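Adenylosuccinate lyase (Francisella tularensis subsp. tularensis SCHU S4, PDB 4EEI) probably catalyses the fumarate-releasing cleavage of adenylosuccinate to AMP, and of the corresponding succinylated imidazole carboxamide nucleotide, in de novo purine biosynthesis. Local coordinates at residues 55-60 with 76-81; 205-208 with 213-216; 246-251 with 342-347. One frame throughout, in Å; residues are numbered along the deposited sequence. Where two conformers were deposited one is given.

Contact 1 of 3, residues 55-60 with 76-81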
ATOM      1  N   PRO B  55      35.971  -4.920   4.154  1.00 36.66           N
ATOM      2  CA  PRO B  55      34.925  -4.224   3.398  1.00 39.38           C
ATOM      3  C   PRO B  55      35.499  -3.087   2.559  1.00 39.94           C
ATOM      4  O   PRO B  55      35.043  -2.838   1.444  1.00 41.63           O
ATOM      5  CB  PRO B  55      33.999  -3.690   4.494  1.00 40.51           C
ATOM      6  CG  PRO B  55      34.223  -4.616   5.660  1.00 40.16           C
ATOM      7  CD  PRO B  55      35.691  -4.945   5.601  1.00 38.42           C
ATOM      8  N   GLU B  56      36.509  -2.434   3.119  0.58 41.82           N
ATOM      9  CA  GLU B  56      37.230  -1.348   2.477  0.58 45.27           C
ATOM     10  C   GLU B  56      37.838  -1.770   1.139  0.58 47.32           C
ATOM     11  O   GLU B  56      37.711  -1.074   0.132  0.58 47.87           O
ATOM     12  CB  GLU B  56      38.331  -0.844   3.426  0.58 50.00           C
ATOM     13  CG  GLU B  56      39.322  -1.927   3.935  0.58 53.44           C
ATOM     14  CD  GLU B  56      38.834  -2.676   5.172  0.58 50.63           C
ATOM     15  OE1 GLU B  56      37.719  -2.393   5.641  0.58 48.95           O
ATOM     16  OE2 GLU B  56      39.578  -3.537   5.685  0.58 51.27           O
ATOM     17  N   ARG B  57      38.497  -2.924   1.148  1.00 48.39           N
ATOM     18  CA  ARG B  57      39.169  -3.475  -0.017  1.00 47.31           C
ATOM     19  C   ARG B  57      38.147  -3.913  -1.071  1.00 44.28           C
ATOM     20  O   ARG B  57      38.362  -3.738  -2.274  1.00 44.16           O
ATOM     21  CB  ARG B  57      40.052  -4.648   0.412  1.00 47.06           C
ATOM     22  CG  ARG B  57      40.721  -5.372  -0.725  1.00 44.44           C
ATOM     23  CD  ARG B  57      41.633  -4.452  -1.502  1.00 47.17           C
ATOM     24  NE  ARG B  57      42.298  -5.168  -2.581  1.00 46.80           N
ATOM     25  CZ  ARG B  57      42.760  -4.597  -3.687  1.00 47.20           C
ATOM     26  NH1 ARG B  57      42.634  -3.290  -3.864  1.00 46.56           N
ATOM     27  NH2 ARG B  57      43.345  -5.340  -4.620  1.00 45.51           N
ATOM     28  N   VAL B  58      37.029  -4.471  -0.612  1.00 38.80           N
ATOM     29  CA  VAL B  58      35.948  -4.865  -1.505  1.00 39.52           C
ATOM     30  C   VAL B  58      35.449  -3.648  -2.283  1.00 39.05           C
ATOM     31  O   VAL B  58      35.224  -3.720  -3.498  1.00 36.01           O
ATOM     32  CB  VAL B  58      34.776  -5.521  -0.734  1.00 36.44           C
ATOM     33  CG1 VAL B  58      33.618  -5.836  -1.679  1.00 35.53           C
ATOM     34  CG2 VAL B  58      35.243  -6.794  -0.028  1.00 32.79           C
ATOM     35  N   ASP B  59      35.296  -2.528  -1.582  1.00 37.90           N
ATOM     36  CA  ASP B  59      34.848  -1.287  -2.203  1.00 42.05           C
ATOM     37  C   ASP B  59      35.771  -0.787  -3.313  1.00 41.91           C
ATOM     38  O   ASP B  59      35.299  -0.431  -4.395  1.00 41.64           O
ATOM     39  CB  ASP B  59      34.648  -0.195  -1.152  1.00 44.61           C
ATOM     40  CG  ASP B  59      33.468  -0.477  -0.249  1.00 49.13           C
ATOM     41  OD1 ASP B  59      32.664  -1.368  -0.594  1.00 52.83           O
ATOM     42  OD2 ASP B  59      33.344   0.192   0.800  1.00 52.09           O
ATOM     43  N   GLU B  60      37.078  -0.760  -3.064  1.00 42.50           N
ATOM     44  CA  GLU B  60      37.996  -0.290  -4.101  1.00 45.87           C
ATOM     45  C   GLU B  60      38.018  -1.218  -5.315  1.00 45.58           C
ATOM     46  O   GLU B  60      38.092  -0.754  -6.452  1.00 47.79           O
ATOM     47  CB  GLU B  60      39.409  -0.015  -3.564  1.00 54.32           C
ATOM     48  CG  GLU B  60      39.926  -0.969  -2.498  1.00 59.75           C
ATOM     49  CD  GLU B  60      41.306  -0.558  -1.968  1.00 64.23           C
ATOM     50  OE1 GLU B  60      42.252  -1.370  -2.073  1.00 62.14           O
ATOM     51  OE2 GLU B  60      41.441   0.571  -1.444  1.00 67.27           O
ATOM     52  N   ILE B  76      38.997 -12.104  -1.165  1.00 34.79           N
ATOM     53  CA  ILE B  76      39.378 -13.338  -0.474  1.00 36.33           C
ATOM     54  C   ILE B  76      40.552 -14.038  -1.171  1.00 38.74           C
ATOM     55  O   ILE B  76      41.583 -14.329  -0.551  1.00 39.01           O
ATOM     56  CB  ILE B  76      38.194 -14.329  -0.394  1.00 36.38           C
ATOM     57  CG1 ILE B  76      37.013 -13.726   0.381  1.00 35.94           C
ATOM     58  CG2 ILE B  76      38.648 -15.647   0.215  1.00 35.61           C
ATOM     59  CD1 ILE B  76      37.377 -13.170   1.752  1.00 35.75           C
ATOM     60  N   ALA B  77      40.383 -14.310  -2.461  1.00 38.32           N
ATOM     61  CA  ALA B  77      41.387 -15.014  -3.255  1.00 43.19           C
ATOM     62  C   ALA B  77      42.781 -14.387  -3.193  1.00 43.71           C
ATOM     63  O   ALA B  77      43.796 -15.100  -3.206  1.00 44.26           O
ATOM     64  CB  ALA B  77      40.925 -15.129  -4.705  1.00 44.10           C
ATOM     65  N   GLU B  78      42.842 -13.061  -3.125  1.00 42.64           N
ATOM     66  CA  GLU B  78      44.140 -12.385  -3.150  1.00 45.14           C
ATOM     67  C   GLU B  78      44.918 -12.571  -1.842  1.00 44.43           C
ATOM     68  O   GLU B  78      46.079 -12.166  -1.739  1.00 47.64           O
ATOM     69  CB  GLU B  78      43.987 -10.899  -3.510  1.00 47.83           C
ATOM     70  CG  GLU B  78      43.402 -10.025  -2.412  1.00 51.44           C
ATOM     71  CD  GLU B  78      43.244  -8.572  -2.844  1.00 53.23           C
ATOM     72  OE1 GLU B  78      43.463  -8.267  -4.037  1.00 55.04           O
ATOM     73  OE2 GLU B  78      42.898  -7.736  -1.987  1.00 52.09           O
ATOM     74  N   GLN B  79      44.283 -13.194  -0.851  1.00 40.17           N
ATOM     75  CA  GLN B  79      44.954 -13.477   0.416  1.00 41.13           C
ATOM     76  C   GLN B  79      45.632 -14.847   0.389  1.00 43.00           C
ATOM     77  O   GLN B  79      46.304 -15.231   1.342  1.00 43.12           O
ATOM     78  CB  GLN B  79      43.958 -13.414   1.576  1.00 41.87           C
ATOM     79  CG  GLN B  79      43.281 -12.057   1.747  1.00 39.19           C
ATOM     80  CD  GLN B  79      42.263 -12.046   2.869  1.00 37.99           C
ATOM     81  OE1 GLN B  79      42.554 -12.461   3.989  1.00 41.02           O
ATOM     82  NE2 GLN B  79      41.057 -11.577   2.571  1.00 35.61           N
ATOM     83  N   PHE B  80      45.463 -15.578  -0.708  1.00 41.46           N
ATOM     84  CA  PHE B  80      45.966 -16.952  -0.792  1.00 44.87           C
ATOM     85  C   PHE B  80      46.746 -17.235  -2.070  1.00 47.32           C
ATOM     86  O   PHE B  80      46.671 -16.466  -3.032  1.00 48.65           O
ATOM     87  CB  PHE B  80      44.800 -17.936  -0.679  1.00 41.85           C
ATOM     88  CG  PHE B  80      44.040 -17.813   0.606  1.00 40.73           C
ATOM     89  CD1 PHE B  80      42.945 -16.968   0.702  1.00 38.23           C
ATOM     90  CD2 PHE B  80      44.441 -18.523   1.729  1.00 41.71           C
ATOM     91  CE1 PHE B  80      42.257 -16.841   1.891  1.00 37.64           C
ATOM     92  CE2 PHE B  80      43.759 -18.406   2.923  1.00 39.96           C
ATOM     93  CZ  PHE B  80      42.662 -17.560   3.005  1.00 39.14           C
ATOM     94  N   THR B  81      47.489 -18.342  -2.077  1.00 44.71           N
ATOM     95  CA  THR B  81      48.159 -18.809  -3.288  1.00 45.71           C
ATOM     96  C   THR B  81      47.121 -19.087  -4.371  1.00 46.11           C
ATOM     97  O   THR B  81      45.952 -19.346  -4.070  1.00 42.30           O
ATOM     98  CB  THR B  81      48.985 -20.094  -3.039  1.00 47.29           C
ATOM     99  OG1 THR B  81      48.127 -21.142  -2.565  1.00 49.75           O
ATOM    100  CG2 THR B  81      50.080 -19.844  -2.017  1.00 52.15           C
TER
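R57 and E78 meet in a bidentate salt bridge that ties the first turns of helix 55-65 to the turn following helix 68-77, two consecutive helices of the lyase fold. The arginine grips the carboxylate side-on. Its NE reaches E78 OE2 at 2.7 Å and its NH2 reaches E78 OE1 at 3.0 Å, so each oxygen receives one N-H. Both bonds are nearly straight, both use the syn lone pairs, and the guanidinium and carboxylate planes lie only 14° apart, which fixes the rotation of the two flat groups against each other. R57 arrives there by leaving its backbone with CG anti to N (chi1 176°) and then bending at chi2, whereas E78 stays extended beyond CG.

Next to this pair, E60, one turn on from R57, takes the remaining terminal nitrogen, and a three-residue charge network results. The two glutamates flank one guanidinium, whose positive charge probably offsets their mutual repulsion. E78 itself sits in a type I turn from A77 to F80, closed by a bond from F80 N to A77 O. V58, next to R57 in sequence, packs on A71 and S75 of helix 68-77, a second meeting of the two helices. In the intrahelical arm, R57 NH1 lies 2.7 Å from E60 OE1, approaching that oxygen on its anti side and 21° out of the carboxylate plane.

Contact 2 of 3, residues 205-208 with 213-216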
ATOM      1  N   PRO B 205      17.408 -25.873   5.315  1.00 26.32           N
ATOM      2  CA  PRO B 205      16.947 -26.784   4.261  1.00 26.55           C
ATOM      3  C   PRO B 205      17.174 -26.202   2.865  1.00 26.15           C
ATOM      4  O   PRO B 205      17.322 -24.987   2.713  1.00 21.00           O
ATOM      5  CB  PRO B 205      15.446 -26.905   4.536  1.00 29.57           C
ATOM      6  CG  PRO B 205      15.079 -25.617   5.208  1.00 27.35           C
ATOM      7  CD  PRO B 205      16.288 -25.243   6.037  1.00 26.68           C
ATOM      8  N   VAL B 206      17.182 -27.077   1.865  1.00 24.56           N
ATOM      9  CA  VAL B 206      17.417 -26.702   0.476  1.00 25.28           C
ATOM     10  C   VAL B 206      16.115 -26.210  -0.166  1.00 25.38           C
ATOM     11  O   VAL B 206      15.040 -26.787   0.057  1.00 25.22           O
ATOM     12  CB  VAL B 206      17.949 -27.913  -0.302  1.00 30.17           C
ATOM     13  CG1 VAL B 206      18.045 -27.619  -1.788  1.00 34.73           C
ATOM     14  CG2 VAL B 206      19.303 -28.345   0.260  1.00 29.08           C
ATOM     15  N   GLU B 207      16.209 -25.139  -0.949  1.00 21.37           N
ATOM     16  CA  GLU B 207      15.050 -24.621  -1.675  1.00 23.26           C
ATOM     17  C   GLU B 207      14.563 -25.679  -2.673  1.00 24.08           C
ATOM     18  O   GLU B 207      15.370 -26.215  -3.440  1.00 24.12           O
ATOM     19  CB  GLU B 207      15.440 -23.325  -2.394  1.00 23.44           C
ATOM     20  CG  GLU B 207      14.290 -22.641  -3.089  1.00 28.08           C
ATOM     21  CD  GLU B 207      13.238 -22.189  -2.112  1.00 26.86           C
ATOM     22  OE1 GLU B 207      12.088 -22.672  -2.187  1.00 32.27           O
ATOM     23  OE2 GLU B 207      13.568 -21.342  -1.266  1.00 24.54           O
ATOM     24  N   GLU B 208      13.266 -25.969  -2.663  1.00 22.01           N
ATOM     25  CA  GLU B 208      12.714 -27.037  -3.491  1.00 24.86           C
ATOM     26  C   GLU B 208      12.939 -26.773  -4.975  1.00 25.47           C
ATOM     27  O   GLU B 208      13.516 -27.596  -5.682  1.00 25.70           O
ATOM     28  CB  GLU B 208      11.219 -27.210  -3.217  1.00 29.43           C
ATOM     29  CG  GLU B 208      10.909 -28.060  -1.997  1.00 37.22           C
ATOM     30  CD  GLU B 208      10.921 -27.258  -0.713  1.00 38.27           C
ATOM     31  OE1 GLU B 208      11.066 -26.020  -0.787  1.00 32.89           O
ATOM     32  OE2 GLU B 208      10.785 -27.865   0.369  1.00 39.15           O
ATOM     33  N   VAL B 213      17.944 -17.393  -8.297  1.00 22.20           N
ATOM     34  CA  VAL B 213      17.679 -16.856  -6.969  1.00 20.62           C
ATOM     35  C   VAL B 213      16.779 -17.786  -6.162  1.00 20.60           C
ATOM     36  O   VAL B 213      16.145 -18.685  -6.711  1.00 22.04           O
ATOM     37  CB  VAL B 213      17.020 -15.467  -7.042  1.00 22.66           C
ATOM     38  CG1 VAL B 213      17.967 -14.465  -7.683  1.00 24.82           C
ATOM     39  CG2 VAL B 213      15.712 -15.543  -7.813  1.00 21.76           C
ATOM     40  N   ILE B 214      16.729 -17.558  -4.854  1.00 21.48           N
ATOM     41  CA  ILE B 214      15.696 -18.143  -4.007  1.00 19.79           C
ATOM     42  C   ILE B 214      14.449 -17.293  -4.216  1.00 19.95           C
ATOM     43  O   ILE B 214      14.553 -16.064  -4.283  1.00 22.25           O
ATOM     44  CB  ILE B 214      16.147 -18.091  -2.543  1.00 23.68           C
ATOM     45  CG1 ILE B 214      17.182 -19.193  -2.279  1.00 27.39           C
ATOM     46  CG2 ILE B 214      14.969 -18.210  -1.584  1.00 19.90           C
ATOM     47  CD1 ILE B 214      17.733 -19.195  -0.862  1.00 30.60           C
ATOM     48  N   PRO B 215      13.268 -17.927  -4.347  1.00 19.03           N
ATOM     49  CA  PRO B 215      12.066 -17.130  -4.655  1.00 21.84           C
ATOM     50  C   PRO B 215      11.710 -16.156  -3.530  1.00 18.90           C
ATOM     51  O   PRO B 215      11.869 -16.471  -2.344  1.00 20.49           O
ATOM     52  CB  PRO B 215      10.963 -18.190  -4.845  1.00 22.51           C
ATOM     53  CG  PRO B 215      11.487 -19.428  -4.134  1.00 21.69           C
ATOM     54  CD  PRO B 215      12.984 -19.376  -4.300  1.00 18.08           C
ATOM     55  N   ARG B 216      11.237 -14.973  -3.905  1.00 18.87           N
ATOM     56  CA  ARG B 216      11.095 -13.889  -2.936  1.00 20.80           C
ATOM     57  C   ARG B 216       9.846 -13.960  -2.075  1.00 21.12           C
ATOM     58  O   ARG B 216       9.659 -13.108  -1.199  1.00 18.46           O
ATOM     59  CB  ARG B 216      11.197 -12.527  -3.636  1.00 19.72           C
ATOM     60  CG  ARG B 216      12.482 -11.761  -3.295  1.00 21.80           C
ATOM     61  CD  ARG B 216      13.728 -12.592  -3.600  1.00 21.45           C
ATOM     62  NE  ARG B 216      14.950 -11.989  -3.052  1.00 22.06           N
ATOM     63  CZ  ARG B 216      16.140 -12.581  -3.060  1.00 23.51           C
ATOM     64  NH1 ARG B 216      16.274 -13.794  -3.582  1.00 23.57           N
ATOM     65  NH2 ARG B 216      17.195 -11.964  -2.552  1.00 27.63           N
TER
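Two irregular parts of one loop, 205-208 and 213-216, face each other most closely at E207 and I214, whose CA atoms are 6.9 Å apart. E207 bridges the gap. Its CG stands anti to the backbone N (chi1 -175°) and the chain then bends at chi2, which lays the carboxylate against the ring of P215. The two side chains come from opposite directions, and the closest approach is between E207 CD and P215 CD, at 3.6 Å. P215 CG also lies near the carboxylate, 3.8 Å from E207 OE1. The other oxygen turns to the neighbouring residue, with E207 OE2 3.4 Å from the methyl I214 CG2, the branch that projects anti to its own backbone N. These are van der Waals contacts.

The polar end of E207 has its partners outside the pair of segments: OE2 is hydrogen-bonded to T177 OG1 and forms a salt bridge with R218 of helix 217-244. A buried carboxylate is thus held by charge and hydroxyl while its carbon and oxygen atoms rest on proline and isoleucine. On the second segment, R216 folds back so that its NH1 donates to I214 O over 2.9 Å. The donor lies in the carbonyl plane, on a lone pair, and the N-H...O angle is 146°. The same guanidinium makes salt bridges with D99 and E309, joining this loop to helices 94-131 and 304-333. R163 of the second subunit packs on P215, and R428 NE of that subunit is hydrogen-bonded to E208 O. The arrangement belongs to a subunit-facing loop linking helix 192-202 to the long helix 217-244, with Q212 of the succinate site just before 213-216.

Contact 3 of 3, residues 246-251 with 342-347. With K (potassium ion), chain L; EDO (1,2-ethanediol), chain Z.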
ATOM      1  N   SER B 246      -6.093  13.932  28.369  1.00 27.47           N
ATOM      2  CA  SER B 246      -6.513  14.700  29.546  1.00 28.97           C
ATOM      3  C   SER B 246      -7.940  14.400  29.986  1.00 27.27           C
ATOM      4  O   SER B 246      -8.225  14.381  31.188  1.00 24.27           O
ATOM      5  CB  SER B 246      -6.390  16.204  29.297  1.00 27.57           C
ATOM      6  OG  SER B 246      -5.047  16.604  29.164  1.00 29.89           O
ATOM      7  N   ASP B 247      -8.823  14.210  29.013  1.00 27.11           N
ATOM      8  CA  ASP B 247     -10.227  13.928  29.276  1.00 25.83           C
ATOM      9  C   ASP B 247     -10.439  12.601  30.002  1.00 24.76           C
ATOM     10  O   ASP B 247     -11.296  12.503  30.878  1.00 35.35           O
ATOM     11  CB  ASP B 247     -11.032  13.974  27.975  1.00 28.85           C
ATOM     12  CG  ASP B 247     -10.728  15.209  27.148  1.00 28.37           C
ATOM     13  OD1 ASP B 247      -9.830  15.143  26.284  1.00 27.70           O
ATOM     14  OD2 ASP B 247     -11.383  16.250  27.364  1.00 30.19           O
ATOM     15  N   VAL B 248      -9.680  11.575  29.626  1.00 26.74           N
ATOM     16  CA  VAL B 248      -9.823  10.277  30.274  1.00 27.36           C
ATOM     17  C   VAL B 248      -8.832  10.079  31.418  1.00 30.42           C
ATOM     18  O   VAL B 248      -9.223   9.754  32.537  1.00 29.47           O
ATOM     19  CB  VAL B 248      -9.620   9.138  29.258  1.00 26.88           C
ATOM     20  CG1 VAL B 248     -10.029   7.804  29.860  1.00 31.99           C
ATOM     21  CG2 VAL B 248     -10.397   9.422  27.981  1.00 27.59           C
ATOM     22  N   PHE B 249      -7.553  10.292  31.132  1.00 27.68           N
ATOM     23  CA  PHE B 249      -6.508  10.280  32.153  1.00 30.49           C
ATOM     24  C   PHE B 249      -6.492   9.029  33.037  1.00 28.35           C
ATOM     25  O   PHE B 249      -6.323   9.136  34.250  1.00 28.92           O
ATOM     26  CB  PHE B 249      -6.558  11.541  33.017  1.00 34.77           C
ATOM     27  CG  PHE B 249      -5.217  11.955  33.552  1.00 43.27           C
ATOM     28  CD1 PHE B 249      -4.085  11.854  32.763  1.00 47.54           C
ATOM     29  CD2 PHE B 249      -5.087  12.436  34.842  1.00 47.89           C
ATOM     30  CE1 PHE B 249      -2.847  12.228  33.248  1.00 51.26           C
ATOM     31  CE2 PHE B 249      -3.852  12.812  35.335  1.00 50.81           C
ATOM     32  CZ  PHE B 249      -2.731  12.708  34.537  1.00 50.90           C
ATOM     33  N   GLU B 250      -6.668   7.853  32.445  1.00 23.96           N
ATOM     34  CA  GLU B 250      -6.687   6.622  33.230  1.00 26.64           C
ATOM     35  C   GLU B 250      -5.288   6.009  33.371  1.00 29.27           C
ATOM     36  O   GLU B 250      -5.044   5.217  34.282  1.00 28.00           O
ATOM     37  CB  GLU B 250      -7.696   5.630  32.627  1.00 28.51           C
ATOM     38  CG  GLU B 250      -9.155   6.084  32.829  1.00 32.01           C
ATOM     39  CD  GLU B 250     -10.200   5.143  32.232  1.00 35.04           C
ATOM     40  OE1 GLU B 250      -9.826   4.088  31.659  1.00 32.22           O
ATOM     41  OE2 GLU B 250     -11.409   5.475  32.340  1.00 33.47           O
ATOM     42  N   VAL B 251      -4.373   6.383  32.476  1.00 25.00           N
ATOM     43  CA  VAL B 251      -2.971   5.963  32.590  1.00 25.23           C
ATOM     44  C   VAL B 251      -2.053   7.119  32.208  1.00 26.45           C
ATOM     45  O   VAL B 251      -2.497   8.088  31.599  1.00 22.57           O
ATOM     46  CB  VAL B 251      -2.626   4.794  31.627  1.00 24.85           C
ATOM     47  CG1 VAL B 251      -3.588   3.627  31.799  1.00 25.65           C
ATOM     48  CG2 VAL B 251      -2.656   5.279  30.176  1.00 25.96           C
ATOM     49  N   GLU B 342     -11.845   3.509  38.357  1.00 30.74           N
ATOM     50  CA  GLU B 342     -12.999   2.926  39.026  1.00 34.65           C
ATOM     51  C   GLU B 342     -14.050   3.970  39.415  1.00 36.00           C
ATOM     52  O   GLU B 342     -15.242   3.665  39.491  1.00 34.88           O
ATOM     53  CB  GLU B 342     -12.539   2.100  40.233  1.00 36.21           C
ATOM     54  CG  GLU B 342     -11.582   0.970  39.829  1.00 35.51           C
ATOM     55  CD  GLU B 342     -11.353  -0.067  40.926  1.00 40.86           C
ATOM     56  OE1 GLU B 342     -11.077   0.314  42.084  1.00 42.43           O
ATOM     57  OE2 GLU B 342     -11.442  -1.273  40.617  1.00 40.18           O
ATOM     58  N   ASP B 343     -13.615   5.201  39.658  1.00 32.59           N
ATOM     59  CA  ASP B 343     -14.561   6.275  39.958  1.00 34.89           C
ATOM     60  C   ASP B 343     -15.436   6.587  38.740  1.00 37.47           C
ATOM     61  O   ASP B 343     -16.595   6.987  38.876  1.00 35.79           O
ATOM     62  CB  ASP B 343     -13.831   7.534  40.421  1.00 36.73           C
ATOM     63  CG  ASP B 343     -13.421   7.472  41.886  1.00 48.28           C
ATOM     64  OD1 ASP B 343     -13.911   6.584  42.620  1.00 50.08           O
ATOM     65  OD2 ASP B 343     -12.609   8.325  42.302  1.00 47.87           O
ATOM     66  N   ARG B 344     -14.877   6.400  37.552  1.00 31.75           N
ATOM     67  CA  ARG B 344     -15.623   6.617  36.322  1.00 31.88           C
ATOM     68  C   ARG B 344     -16.742   5.579  36.183  1.00 33.68           C
ATOM     69  O   ARG B 344     -17.838   5.895  35.718  1.00 33.75           O
ATOM     70  CB  ARG B 344     -14.668   6.602  35.119  1.00 31.00           C
ATOM     71  CG  ARG B 344     -15.334   6.731  33.765  1.00 32.72           C
ATOM     72  CD  ARG B 344     -14.317   7.097  32.678  1.00 30.54           C
ATOM     73  NE  ARG B 344     -13.971   8.519  32.723  1.00 32.30           N
ATOM     74  CZ  ARG B 344     -12.733   8.995  32.822  1.00 31.69           C
ATOM     75  NH1 ARG B 344     -11.697   8.166  32.880  1.00 29.85           N
ATOM     76  NH2 ARG B 344     -12.531  10.306  32.857  1.00 36.69           N
ATOM     77  N   VAL B 345     -16.474   4.346  36.612  1.00 29.60           N
ATOM     78  CA  VAL B 345     -17.516   3.325  36.680  1.00 29.62           C
ATOM     79  C   VAL B 345     -18.594   3.744  37.672  1.00 34.57           C
ATOM     80  O   VAL B 345     -19.781   3.602  37.404  1.00 32.94           O
ATOM     81  CB  VAL B 345     -16.939   1.951  37.071  1.00 33.25           C
ATOM     82  CG1 VAL B 345     -18.051   0.932  37.263  1.00 31.60           C
ATOM     83  CG2 VAL B 345     -15.970   1.466  35.998  1.00 32.25           C
ATOM     84  N   ARG B 346     -18.175   4.275  38.817  1.00 38.03           N
ATOM     85  CA  ARG B 346     -19.121   4.738  39.823  1.00 40.77           C
ATOM     86  C   ARG B 346     -19.982   5.887  39.317  1.00 43.31           C
ATOM     87  O   ARG B 346     -21.148   6.008  39.684  1.00 47.03           O
ATOM     88  CB  ARG B 346     -18.378   5.195  41.078  1.00 44.28           C
ATOM     89  CG  ARG B 346     -17.718   4.094  41.871  1.00 45.50           C
ATOM     90  CD  ARG B 346     -17.119   4.671  43.139  1.00 50.52           C
ATOM     91  NE  ARG B 346     -16.757   3.640  44.104  1.00 53.34           N
ATOM     92  CZ  ARG B 346     -15.537   3.130  44.231  1.00 53.39           C
ATOM     93  NH1 ARG B 346     -15.303   2.197  45.144  1.00 56.54           N
ATOM     94  NH2 ARG B 346     -14.549   3.560  43.454  1.00 49.55           N
ATOM     95  N   SER B 347     -19.395   6.739  38.484  1.00 42.20           N
ATOM     96  CA  SER B 347     -20.084   7.936  38.008  1.00 46.40           C
ATOM     97  C   SER B 347     -21.135   7.629  36.935  1.00 47.00           C
ATOM     98  O   SER B 347     -21.916   8.506  36.562  1.00 49.76           O
ATOM     99  CB  SER B 347     -19.071   8.957  37.474  1.00 48.48           C
ATOM    100  OG  SER B 347     -18.539   8.538  36.227  1.00 52.91           O
TER
HETATM  101  K     K L 510     -14.039  13.272  31.094  1.00 64.82           K
HETATM  102  C1  EDO Z 514     -16.161  10.325  34.261  1.00 67.28           C
HETATM  103  O1  EDO Z 514     -15.831  11.598  34.843  1.00 71.18           O
HETATM  104  C2  EDO Z 514     -16.465  10.469  32.771  1.00 61.39           C
HETATM  105  O2  EDO Z 514     -15.294  10.922  32.073  1.00 58.04           O
HETATM  106  O   HOH W   1     -16.046  14.498  31.793  1.00 45.73           O
HETATM  107  O   HOH W   2     -12.620  13.639  33.433  1.00 45.23           O
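R344 meets E250 and V248 O with the edge of its guanidinium, and its NH1 serves both residues. That nitrogen lies 2.8 Å from E250 OE2, in a salt bridge, and 3.0 Å from V248 O. Both acceptors are close to the guanidinium plane. E250 runs obliquely to R344; its carboxylate is turned 28° from that plane and is met on the anti side of OE2, while the carbonyl of V248 receives its donor tilted from its own plane. The side chain of V248 runs at about a right angle to R344, bringing V248 CG1 within 3.5 Å of R344 NH1. R344 starts with CG anti to the backbone N (chi1 176°), extends, and bends at chi3 to deliver the group from helix 338-346 to the loop after helix 217-244.

On another side of the guanidinium lies a 1,2-ethanediol, probably from the crystallisation liquor, whose O2 accepts from R344 NH2 at 2.9 Å and, weakly, from NE. That O2 also binds a potassium ion, as does D247 O at 2.9 Å; D247 O of the third subunit coordinates the ion too, so it sits between chains. E250 OE2 has a second cationic partner in R139 of strand 135-140. Shared between two arginines, the buried carboxylate is probably stabilised as an anion and offsets the positive charge of R344 and R139.

The three contacts follow one another along the chain and spread over its elongated helical body. Contacts 1 and 2 lie on the same side of the chain's centre, their centres 28 Å apart and their nearest atoms about 18 Å apart. Contact 3 is on the opposite side, its centre 65 Å from that of contact 1 and 54 Å from that of contact 2. In contact 2 the I214 side chain is about 12 Å from bound AMP and about 9 Å from the side chains of R301 and Q212. Contacts 1 and 3 lie away from the AMP and succinate sites, though contact 3 carries a potassium ion. Contacts 2 and 3 face different neighbouring subunits, the second and the third respectively, whereas contact 1 touches no other chain.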